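Local coordinates for RagB/SusD domain protein (Flavobacterium johnsoniae, PDB 5J5U) that probably binds chitin-derived sugars at the outer membrane as a SusD-like protein of a chitin utilization locus, at residues 19-30 with 79-87; 69-80 with 114-123. All coordinates share one frame; numbering follows the deposited sequence.

Contact 1 (19-30 with 79-87); sequences QLTFTQLCMSGD and NELKNVVDI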
loop_
_atom_site.group_PDB
_atom_site.type_symbol
_atom_site.label_atom_id
_atom_site.label_comp_id
_atom_site.label_asym_id
_atom_site.label_seq_id
_atom_site.Cartn_x
_atom_site.Cartn_y
_atom_site.Cartn_z
ATOM N N GLN A 19 12.759 9.157 -18.539
ATOM C CA GLN A 19 12.788 9.374 -17.113
ATOM C C GLN A 19 11.478 8.905 -16.475
ATOM O O GLN A 19 11.497 8.236 -15.435
ATOM C CB GLN A 19 13.081 10.853 -16.821
ATOM C CG GLN A 19 14.594 11.147 -16.845
ATOM C CD GLN A 19 14.972 12.589 -16.507
ATOM O OE1 GLN A 19 14.228 13.528 -16.785
ATOM N NE2 GLN A 19 16.133 12.762 -15.895
ATOM N N LEU A 20 10.355 9.217 -17.110
ATOM C CA LEU A 20 9.066 8.799 -16.593
ATOM C C LEU A 20 9.030 7.286 -16.511
ATOM O O LEU A 20 8.665 6.745 -15.475
ATOM C CB LEU A 20 7.913 9.320 -17.462
ATOM C CG LEU A 20 6.496 8.869 -17.055
ATOM C CD1 LEU A 20 6.245 9.120 -15.598
ATOM C CD2 LEU A 20 5.397 9.521 -17.891
ATOM N N THR A 21 9.439 6.617 -17.596
ATOM C CA THR A 21 9.462 5.146 -17.684
ATOM C C THR A 21 10.343 4.529 -16.585
ATOM O O THR A 21 9.977 3.527 -15.948
ATOM C CB THR A 21 9.960 4.668 -19.102
ATOM O OG1 THR A 21 8.994 5.006 -20.109
ATOM C CG2 THR A 21 10.203 3.149 -19.143
ATOM N N PHE A 22 11.505 5.140 -16.368
ATOM C CA PHE A 22 12.417 4.691 -15.323
ATOM C C PHE A 22 11.755 4.805 -13.935
ATOM O O PHE A 22 11.744 3.845 -13.170
ATOM C CB PHE A 22 13.703 5.500 -15.380
ATOM C CG PHE A 22 14.705 5.128 -14.344
ATOM C CD1 PHE A 22 15.597 4.091 -14.570
ATOM C CD2 PHE A 22 14.778 5.824 -13.150
ATOM C CE1 PHE A 22 16.537 3.751 -13.618
ATOM C CE2 PHE A 22 15.709 5.490 -12.205
ATOM C CZ PHE A 22 16.592 4.453 -12.432
ATOM N N THR A 23 11.176 5.964 -13.626
ATOM C CA THR A 23 10.518 6.148 -12.348
ATOM C C THR A 23 9.387 5.159 -12.114
ATOM O O THR A 23 9.271 4.551 -11.031
ATOM C CB THR A 23 9.965 7.558 -12.217
ATOM O OG1 THR A 23 11.062 8.473 -12.143
ATOM C CG2 THR A 23 9.136 7.685 -10.938
ATOM N N GLN A 24 8.538 5.024 -13.125
ATOM C CA GLN A 24 7.435 4.082 -13.055
ATOM C C GLN A 24 7.955 2.667 -12.794
ATOM O O GLN A 24 7.410 1.949 -11.952
ATOM C CB GLN A 24 6.595 4.139 -14.318
ATOM C CG GLN A 24 5.768 5.409 -14.405
ATOM C CD GLN A 24 4.826 5.406 -15.588
ATOM O OE1 GLN A 24 4.924 4.548 -16.462
ATOM N NE2 GLN A 24 3.911 6.378 -15.629
ATOM N N LEU A 25 9.040 2.294 -13.461
ATOM C CA LEU A 25 9.607 0.973 -13.241
ATOM C C LEU A 25 10.248 0.843 -11.829
ATOM O O LEU A 25 10.187 -0.215 -11.210
ATOM C CB LEU A 25 10.619 0.647 -14.356
ATOM C CG LEU A 25 9.978 0.123 -15.667
ATOM C CD1 LEU A 25 10.954 0.074 -16.858
ATOM C CD2 LEU A 25 9.321 -1.249 -15.450
ATOM N N CYS A 26 10.814 1.923 -11.301
ATOM C CA CYS A 26 11.377 1.915 -9.959
ATOM C C CYS A 26 10.284 1.699 -8.885
ATOM O O CYS A 26 10.520 1.081 -7.842
ATOM C CB CYS A 26 12.128 3.222 -9.693
ATOM S SG CYS A 26 13.825 3.319 -10.356
ATOM N N MET A 27 9.080 2.199 -9.142
ATOM C CA MET A 27 8.042 2.119 -8.119
ATOM C C MET A 27 7.534 0.702 -7.820
ATOM O O MET A 27 6.834 0.511 -6.830
ATOM C CB MET A 27 6.855 3.001 -8.498
ATOM C CG MET A 27 7.147 4.474 -8.383
ATOM S SD MET A 27 5.643 5.435 -8.616
ATOM C CE MET A 27 4.747 5.052 -7.101
ATOM N N SER A 28 7.896 -0.291 -8.637
ATOM C CA SER A 28 7.434 -1.667 -8.391
ATOM C C SER A 28 8.502 -2.717 -8.657
ATOM O O SER A 28 8.427 -3.816 -8.143
ATOM C CB SER A 28 6.204 -1.990 -9.244
ATOM O OG SER A 28 6.559 -2.123 -10.608
ATOM N N GLY A 29 9.491 -2.383 -9.473
ATOM C CA GLY A 29 10.529 -3.329 -9.838
ATOM C C GLY A 29 11.791 -3.262 -8.993
ATOM O O GLY A 29 12.755 -3.985 -9.250
ATOM N N ASP A 30 11.811 -2.371 -8.008
ATOM C CA ASP A 30 12.956 -2.289 -7.104
ATOM C C ASP A 30 12.714 -3.303 -5.986
ATOM O O ASP A 30 11.990 -3.031 -5.021
ATOM C CB ASP A 30 13.137 -0.876 -6.532
ATOM C CG ASP A 30 14.486 -0.694 -5.840
ATOM O OD1 ASP A 30 15.138 -1.715 -5.521
ATOM O OD2 ASP A 30 14.869 0.469 -5.574
ATOM N N ASN A 79 17.040 7.082 -6.505
ATOM C CA ASN A 79 16.574 6.753 -7.854
ATOM C C ASN A 79 15.392 7.566 -8.344
ATOM O O ASN A 79 15.379 7.978 -9.500
ATOM C CB ASN A 79 16.195 5.267 -7.952
ATOM C CG ASN A 79 17.370 4.342 -7.665
ATOM O OD1 ASN A 79 18.517 4.663 -7.996
ATOM N ND2 ASN A 79 17.089 3.185 -7.048
ATOM N N GLU A 80 14.385 7.756 -7.491
ATOM C CA GLU A 80 13.060 8.186 -7.963
ATOM C C GLU A 80 12.808 9.692 -7.926
ATOM O O GLU A 80 12.508 10.285 -8.957
ATOM C CB GLU A 80 11.966 7.462 -7.166
ATOM C CG GLU A 80 12.026 5.940 -7.326
ATOM C CD GLU A 80 11.078 5.186 -6.403
ATOM O OE1 GLU A 80 10.138 5.800 -5.841
ATOM O OE2 GLU A 80 11.287 3.964 -6.234
ATOM N N LEU A 81 12.960 10.310 -6.755
ATOM C CA LEU A 81 12.518 11.686 -6.560
ATOM C C LEU A 81 13.210 12.649 -7.517
ATOM O O LEU A 81 12.571 13.529 -8.102
ATOM C CB LEU A 81 12.754 12.112 -5.126
ATOM C CG LEU A 81 12.140 13.454 -4.769
ATOM C CD1 LEU A 81 10.616 13.404 -4.814
ATOM C CD2 LEU A 81 12.630 13.815 -3.383
ATOM N N LYS A 82 14.505 12.436 -7.715
ATOM C CA LYS A 82 15.313 13.290 -8.572
ATOM C C LYS A 82 14.880 13.273 -10.037
ATOM O O LYS A 82 14.821 14.315 -10.692
ATOM C CB LYS A 82 16.771 12.864 -8.450
ATOM C CG LYS A 82 17.594 13.046 -9.707
ATOM C CD LYS A 82 18.979 12.440 -9.514
ATOM C CE LYS A 82 18.886 10.993 -9.031
ATOM N NZ LYS A 82 18.043 10.125 -9.905
ATOM N N ASN A 83 14.521 12.100 -10.540
ATOM C CA ASN A 83 14.104 12.003 -11.927
ATOM C C ASN A 83 12.819 12.750 -12.163
ATOM O O ASN A 83 12.665 13.465 -13.165
ATOM C CB ASN A 83 13.926 10.548 -12.342
ATOM C CG ASN A 83 15.186 9.961 -12.900
ATOM O OD1 ASN A 83 15.581 10.274 -14.021
ATOM N ND2 ASN A 83 15.854 9.133 -12.108
ATOM N N VAL A 84 11.886 12.573 -11.237
ATOM C CA VAL A 84 10.561 13.113 -11.434
ATOM C C VAL A 84 10.606 14.639 -11.220
ATOM O O VAL A 84 9.857 15.396 -11.871
ATOM C CB VAL A 84 9.555 12.393 -10.529
ATOM C CG1 VAL A 84 9.720 12.820 -9.079
ATOM C CG2 VAL A 84 8.153 12.634 -11.029
ATOM N N VAL A 85 11.521 15.096 -10.354
ATOM C CA VAL A 85 11.801 16.528 -10.242
ATOM C C VAL A 85 12.359 17.095 -11.566
ATOM O O VAL A 85 11.899 18.137 -12.051
ATOM C CB VAL A 85 12.775 16.828 -9.101
ATOM C CG1 VAL A 85 13.311 18.257 -9.218
ATOM C CG2 VAL A 85 12.051 16.675 -7.775
ATOM N N ASP A 86 13.320 16.394 -12.161
ATOM C CA ASP A 86 13.876 16.821 -13.457
ATOM C C ASP A 86 12.833 16.850 -14.581
ATOM O O ASP A 86 12.856 17.758 -15.425
ATOM C CB ASP A 86 15.030 15.918 -13.877
ATOM C CG ASP A 86 16.327 16.300 -13.215
ATOM O OD1 ASP A 86 16.479 17.495 -12.844
ATOM O OD2 ASP A 86 17.188 15.399 -13.049
ATOM N N ILE A 87 11.907 15.887 -14.588
ATOM C CA ILE A 87 10.835 15.932 -15.577
ATOM C C ILE A 87 10.005 17.185 -15.358
ATOM O O ILE A 87 9.772 17.942 -16.296
ATOM C CB ILE A 87 9.913 14.719 -15.530
ATOM C CG1 ILE A 87 10.679 13.437 -15.828
ATOM C CG2 ILE A 87 8.823 14.863 -16.572
ATOM C CD1 ILE A 87 9.876 12.182 -15.535
HETATM O O HOH W 1 13.919 3.046 -6.655
#
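With CG of Phe-22 turned anti to the backbone N (chi1 180°), its ring is carried toward helix 79-87 and meets Asn-79 and Asn-83; the extended chain of Glu-80 (chi2 172°) passes Cys-26 CB and brings its carboxylate to a water. The phenyl edge, at Phe-22 CE2, lies 3.7 Å from Asn-79 O. Asn-79 O accepts a hydrogen bond from Asn-83 ND2 at 2.9 Å, almost in line with the C=O and in the plane of the amide, which fixes the rotation of Asn-83 and sets its OD1 3.1 Å from Gln-19 CG. The two helices run antiparallel, 151° between their directions, and the axes of segments 19-29 and 79-87 approach to 9.2 Å, within the mostly helical SusD-like fold. Thr-23 and Cys-26 are small enough to allow this: Thr-23 OG1 rests 3.5 Å from Asn-83 CB, and Cys-26 CB packs 3.6 Å from Glu-80 CG. Ile-87 slides past the aliphatic part of Gln-19, its unbranched CG1-CD1 arm long enough to put CD1 3.4 Å from Leu-20 N. The water donates to Asp-30 OD2 and Glu-80 OE2 and accepts from Asn-79 ND2, bridging two acidic groups; Asp-30 probably also bonds Asn-75, and Glu-80 bonds Tyr-33.

Contact 2 (69-80 with 114-123); sequences ATALWRNVYANE and RLTDIYGDVP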
loop_
_atom_site.group_PDB
_atom_site.type_symbol
_atom_site.label_atom_id
_atom_site.label_comp_id
_atom_site.label_asym_id
_atom_site.label_seq_id
_atom_site.Cartn_x
_atom_site.Cartn_y
_atom_site.Cartn_z
ATOM N N ALA A 69 14.856 -1.002 7.639
ATOM C CA ALA A 69 14.067 0.172 7.961
ATOM C C ALA A 69 14.381 1.374 7.059
ATOM O O ALA A 69 13.491 2.201 6.849
ATOM C CB ALA A 69 14.268 0.556 9.428
ATOM N N THR A 70 15.614 1.478 6.521
ATOM C CA THR A 70 15.949 2.653 5.723
ATOM C C THR A 70 15.987 2.427 4.209
ATOM O O THR A 70 16.256 3.376 3.450
ATOM C CB THR A 70 17.313 3.232 6.130
ATOM O OG1 THR A 70 18.353 2.293 5.837
ATOM C CG2 THR A 70 17.327 3.594 7.616
ATOM N N ALA A 71 15.708 1.201 3.767
ATOM C CA ALA A 71 15.712 0.857 2.339
ATOM C C ALA A 71 14.807 1.754 1.447
ATOM O O ALA A 71 15.232 2.214 0.373
ATOM C CB ALA A 71 15.319 -0.600 2.173
ATOM N N LEU A 72 13.560 1.979 1.873
ATOM C CA LEU A 72 12.674 2.906 1.154
ATOM C C LEU A 72 13.321 4.307 1.047
ATOM O O LEU A 72 13.415 4.866 -0.041
ATOM C CB LEU A 72 11.310 3.008 1.845
ATOM C CG LEU A 72 10.205 3.816 1.157
ATOM C CD1 LEU A 72 9.798 3.129 -0.126
ATOM C CD2 LEU A 72 9.002 3.998 2.068
ATOM N N TRP A 73 13.779 4.855 2.177
ATOM C CA TRP A 73 14.449 6.153 2.181
ATOM C C TRP A 73 15.576 6.239 1.140
ATOM O O TRP A 73 15.569 7.084 0.232
ATOM C CB TRP A 73 15.009 6.422 3.563
ATOM C CG TRP A 73 15.798 7.686 3.709
ATOM C CD1 TRP A 73 17.085 7.907 3.313
ATOM C CD2 TRP A 73 15.362 8.892 4.350
ATOM N NE1 TRP A 73 17.466 9.187 3.644
ATOM C CE2 TRP A 73 16.433 9.804 4.298
ATOM C CE3 TRP A 73 14.167 9.284 4.965
ATOM C CZ2 TRP A 73 16.347 11.080 4.829
ATOM C CZ3 TRP A 73 14.079 10.552 5.488
ATOM C CH2 TRP A 73 15.170 11.438 5.414
ATOM N N ARG A 74 16.527 5.330 1.285
ATOM C CA ARG A 74 17.719 5.323 0.463
ATOM C C ARG A 74 17.399 5.210 -1.022
ATOM O O ARG A 74 17.966 5.951 -1.831
ATOM C CB ARG A 74 18.628 4.183 0.880
ATOM C CG ARG A 74 19.661 3.835 -0.158
ATOM C CD ARG A 74 20.415 2.587 0.251
ATOM N NE ARG A 74 21.662 2.455 -0.505
ATOM C CZ ARG A 74 21.779 1.795 -1.654
ATOM N NH1 ARG A 74 20.724 1.179 -2.190
ATOM N NH2 ARG A 74 22.959 1.743 -2.264
ATOM N N ASN A 75 16.462 4.332 -1.388
ATOM C CA ASN A 75 16.236 4.112 -2.805
ATOM C C ASN A 75 15.316 5.143 -3.433
ATOM O O ASN A 75 15.482 5.508 -4.610
ATOM C CB ASN A 75 15.719 2.702 -3.065
ATOM C CG ASN A 75 16.859 1.689 -3.175
ATOM O OD1 ASN A 75 17.913 1.854 -2.562
ATOM N ND2 ASN A 75 16.684 0.693 -4.020
ATOM N N VAL A 76 14.367 5.650 -2.667
ATOM C CA VAL A 76 13.561 6.739 -3.190
ATOM C C VAL A 76 14.446 7.978 -3.446
ATOM O O VAL A 76 14.378 8.568 -4.515
ATOM C CB VAL A 76 12.380 7.103 -2.244
ATOM C CG1 VAL A 76 11.866 8.494 -2.543
ATOM C CG2 VAL A 76 11.267 6.082 -2.384
ATOM N N TYR A 77 15.312 8.340 -2.507
ATOM C CA TYR A 77 16.132 9.508 -2.763
ATOM C C TYR A 77 17.213 9.248 -3.818
ATOM O O TYR A 77 17.556 10.149 -4.571
ATOM C CB TYR A 77 16.757 10.022 -1.469
ATOM C CG TYR A 77 15.736 10.724 -0.609
ATOM C CD1 TYR A 77 15.054 11.849 -1.078
ATOM C CD2 TYR A 77 15.432 10.258 0.657
ATOM C CE1 TYR A 77 14.107 12.497 -0.287
ATOM C CE2 TYR A 77 14.485 10.888 1.441
ATOM C CZ TYR A 77 13.822 11.995 0.966
ATOM O OH TYR A 77 12.883 12.597 1.767
ATOM N N ALA A 78 17.756 8.036 -3.891
ATOM C CA ALA A 78 18.775 7.761 -4.903
ATOM C C ALA A 78 18.203 7.700 -6.331
ATOM O O ALA A 78 18.785 8.256 -7.263
ATOM C CB ALA A 78 19.504 6.482 -4.575
ATOM N N ASN A 79 17.040 7.082 -6.505
ATOM C CA ASN A 79 16.574 6.753 -7.854
ATOM C C ASN A 79 15.392 7.566 -8.344
ATOM O O ASN A 79 15.379 7.978 -9.500
ATOM C CB ASN A 79 16.195 5.267 -7.952
ATOM C CG ASN A 79 17.370 4.342 -7.665
ATOM O OD1 ASN A 79 18.517 4.663 -7.996
ATOM N ND2 ASN A 79 17.089 3.185 -7.048
ATOM N N GLU A 80 14.385 7.756 -7.491
ATOM C CA GLU A 80 13.060 8.186 -7.963
ATOM C C GLU A 80 12.808 9.692 -7.926
ATOM O O GLU A 80 12.508 10.285 -8.957
ATOM C CB GLU A 80 11.966 7.462 -7.166
ATOM C CG GLU A 80 12.026 5.940 -7.326
ATOM C CD GLU A 80 11.078 5.186 -6.403
ATOM O OE1 GLU A 80 10.138 5.800 -5.841
ATOM O OE2 GLU A 80 11.287 3.964 -6.234
ATOM N N ARG A 114 4.408 7.560 -0.143
ATOM C CA ARG A 114 4.873 6.403 0.607
ATOM C C ARG A 114 5.945 6.876 1.619
ATOM O O ARG A 114 5.874 6.560 2.829
ATOM C CB ARG A 114 5.411 5.319 -0.348
ATOM C CG ARG A 114 4.316 4.715 -1.304
ATOM C CD ARG A 114 4.886 4.200 -2.622
ATOM N NE ARG A 114 6.024 5.008 -3.056
ATOM C CZ ARG A 114 7.060 4.563 -3.759
ATOM N NH1 ARG A 114 7.107 3.305 -4.166
ATOM N NH2 ARG A 114 8.058 5.392 -4.055
ATOM N N LEU A 115 6.864 7.716 1.137
ATOM C CA LEU A 115 7.995 8.179 1.927
ATOM C C LEU A 115 7.565 8.832 3.250
ATOM O O LEU A 115 7.941 8.357 4.333
ATOM C CB LEU A 115 8.856 9.145 1.100
ATOM C CG LEU A 115 10.259 9.466 1.628
ATOM C CD1 LEU A 115 11.088 8.210 1.775
ATOM C CD2 LEU A 115 10.952 10.406 0.675
ATOM N N THR A 116 6.751 9.885 3.164
ATOM C CA THR A 116 6.348 10.615 4.367
ATOM C C THR A 116 5.517 9.659 5.231
ATOM O O THR A 116 5.712 9.573 6.461
ATOM C CB THR A 116 5.593 11.949 4.024
ATOM O OG1 THR A 116 5.216 12.639 5.219
ATOM C CG2 THR A 116 4.366 11.730 3.089
ATOM N N ASP A 117 4.684 8.843 4.580
ATOM C CA ASP A 117 3.790 7.984 5.349
ATOM C C ASP A 117 4.605 6.995 6.200
ATOM O O ASP A 117 4.164 6.577 7.287
ATOM C CB ASP A 117 2.835 7.252 4.436
ATOM C CG ASP A 117 1.642 8.104 4.047
ATOM O OD1 ASP A 117 1.533 9.239 4.567
ATOM O OD2 ASP A 117 0.814 7.621 3.229
ATOM N N ILE A 118 5.800 6.643 5.722
ATOM C CA ILE A 118 6.629 5.721 6.482
ATOM C C ILE A 118 7.541 6.493 7.487
ATOM O O ILE A 118 7.744 6.026 8.620
ATOM C CB ILE A 118 7.438 4.818 5.550
ATOM C CG1 ILE A 118 6.546 3.700 5.001
ATOM C CG2 ILE A 118 8.607 4.163 6.284
ATOM C CD1 ILE A 118 6.173 2.661 6.064
ATOM N N TYR A 119 8.067 7.668 7.119
ATOM C CA TYR A 119 9.076 8.278 8.013
ATOM C C TYR A 119 8.607 9.541 8.710
ATOM O O TYR A 119 9.261 10.023 9.636
ATOM C CB TYR A 119 10.364 8.579 7.249
ATOM C CG TYR A 119 11.014 7.361 6.636
ATOM C CD1 TYR A 119 11.825 6.529 7.391
ATOM C CD2 TYR A 119 10.820 7.044 5.283
ATOM C CE1 TYR A 119 12.439 5.409 6.829
ATOM C CE2 TYR A 119 11.421 5.911 4.712
ATOM C CZ TYR A 119 12.242 5.107 5.506
ATOM O OH TYR A 119 12.850 3.981 4.972
ATOM N N GLY A 120 7.495 10.105 8.245
ATOM C CA GLY A 120 6.974 11.335 8.813
ATOM C C GLY A 120 7.466 12.579 8.101
ATOM O O GLY A 120 7.300 12.701 6.877
ATOM N N ASP A 121 8.042 13.516 8.859
ATOM C CA ASP A 121 8.641 14.704 8.260
ATOM C C ASP A 121 9.861 14.272 7.456
ATOM O O ASP A 121 10.709 13.553 7.957
ATOM C CB ASP A 121 9.059 15.745 9.309
ATOM C CG ASP A 121 7.879 16.349 10.076
ATOM O OD1 ASP A 121 6.699 16.107 9.741
ATOM O OD2 ASP A 121 8.146 17.094 11.039
ATOM N N VAL A 122 9.938 14.680 6.197
ATOM C CA VAL A 122 11.039 14.258 5.325
ATOM C C VAL A 122 11.440 15.386 4.381
ATOM O O VAL A 122 10.625 16.251 4.063
ATOM C CB VAL A 122 10.665 13.011 4.456
ATOM C CG1 VAL A 122 10.348 11.794 5.309
ATOM C CG2 VAL A 122 9.530 13.340 3.528
ATOM N N PRO A 123 12.695 15.376 3.913
ATOM C CA PRO A 123 13.037 16.305 2.822
ATOM C C PRO A 123 12.130 16.102 1.596
ATOM O O PRO A 123 11.914 14.978 1.096
ATOM C CB PRO A 123 14.500 15.963 2.498
ATOM C CG PRO A 123 15.037 15.372 3.770
ATOM C CD PRO A 123 13.874 14.672 4.453
#
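Tyr-119 and Leu-72 interlock as knobs into holes in the tight part of this antiparallel helix pair. The phenol of Tyr-119 lies among Ala-69, Thr-70, Leu-72 and Trp-73. Tyr-119 OH donates to Ala-69 O at 2.7 Å and accepts from Trp-73 N at 3.1 Å; it is thus inserted between the two groups that a regular helix would join, at the kink. Trp-73 presents its edge to one face of Tyr-119 in a T-shaped pair (planes at 82°), and Ile-118 CG2 lies over the opposite face. A phenylalanine in place of Tyr-119 would probably keep much of this packing but leave Trp-73 N and Ala-69 O without their shared partner. The branched end of Leu-72 suits its hole among Arg-114, Leu-115, Ile-118 and Tyr-119. Tyr-77 is equally close-packed: Leu-115 meets it at about a right angle, CD2 3.3 Å from Tyr-77 CZ, and Tyr-77 OH donates to Pro-123 O (2.7 Å) in the loop after the helix. Arg-114 NH2 takes the syn lone pair of Glu-80 OE1 (2.8 Å) in a salt bridge; the Tyr-33 hydroxyl bonds both Glu-80 OE2 and Arg-114 NH1. On the solvent side, exposed Arg-74 and Ala-78 meet nothing of 114-123. Helix 31-45 packs on Leu-72 through Tyr-33 and Thr-37, helix 16-29 touches Arg-114 through Met-27, and helix 143-160 lies against Thr-116 and Val-122.

How the contacts relate
From the N terminus, helix 16-29 comes first, and contact 1 closes a loop of 48 mostly helical residues when the later part of helix 66-90 returns against it. Contact 2 starts within that loop, on the earlier turns of helix 66-90, and closes beyond it, at the end of helix 98-119 and the turn that follows, so the two loops cross. Asn-79 and Glu-80 belong to both. Helix 66-90 thus runs through both contacts, whose centres are 13 Å apart, and ties helix 16-29 to helix 98-119. Asp-30 of contact 1 also probably bonds Asn-75 of contact 2, linking the start of helix 31-45 to this same bundle.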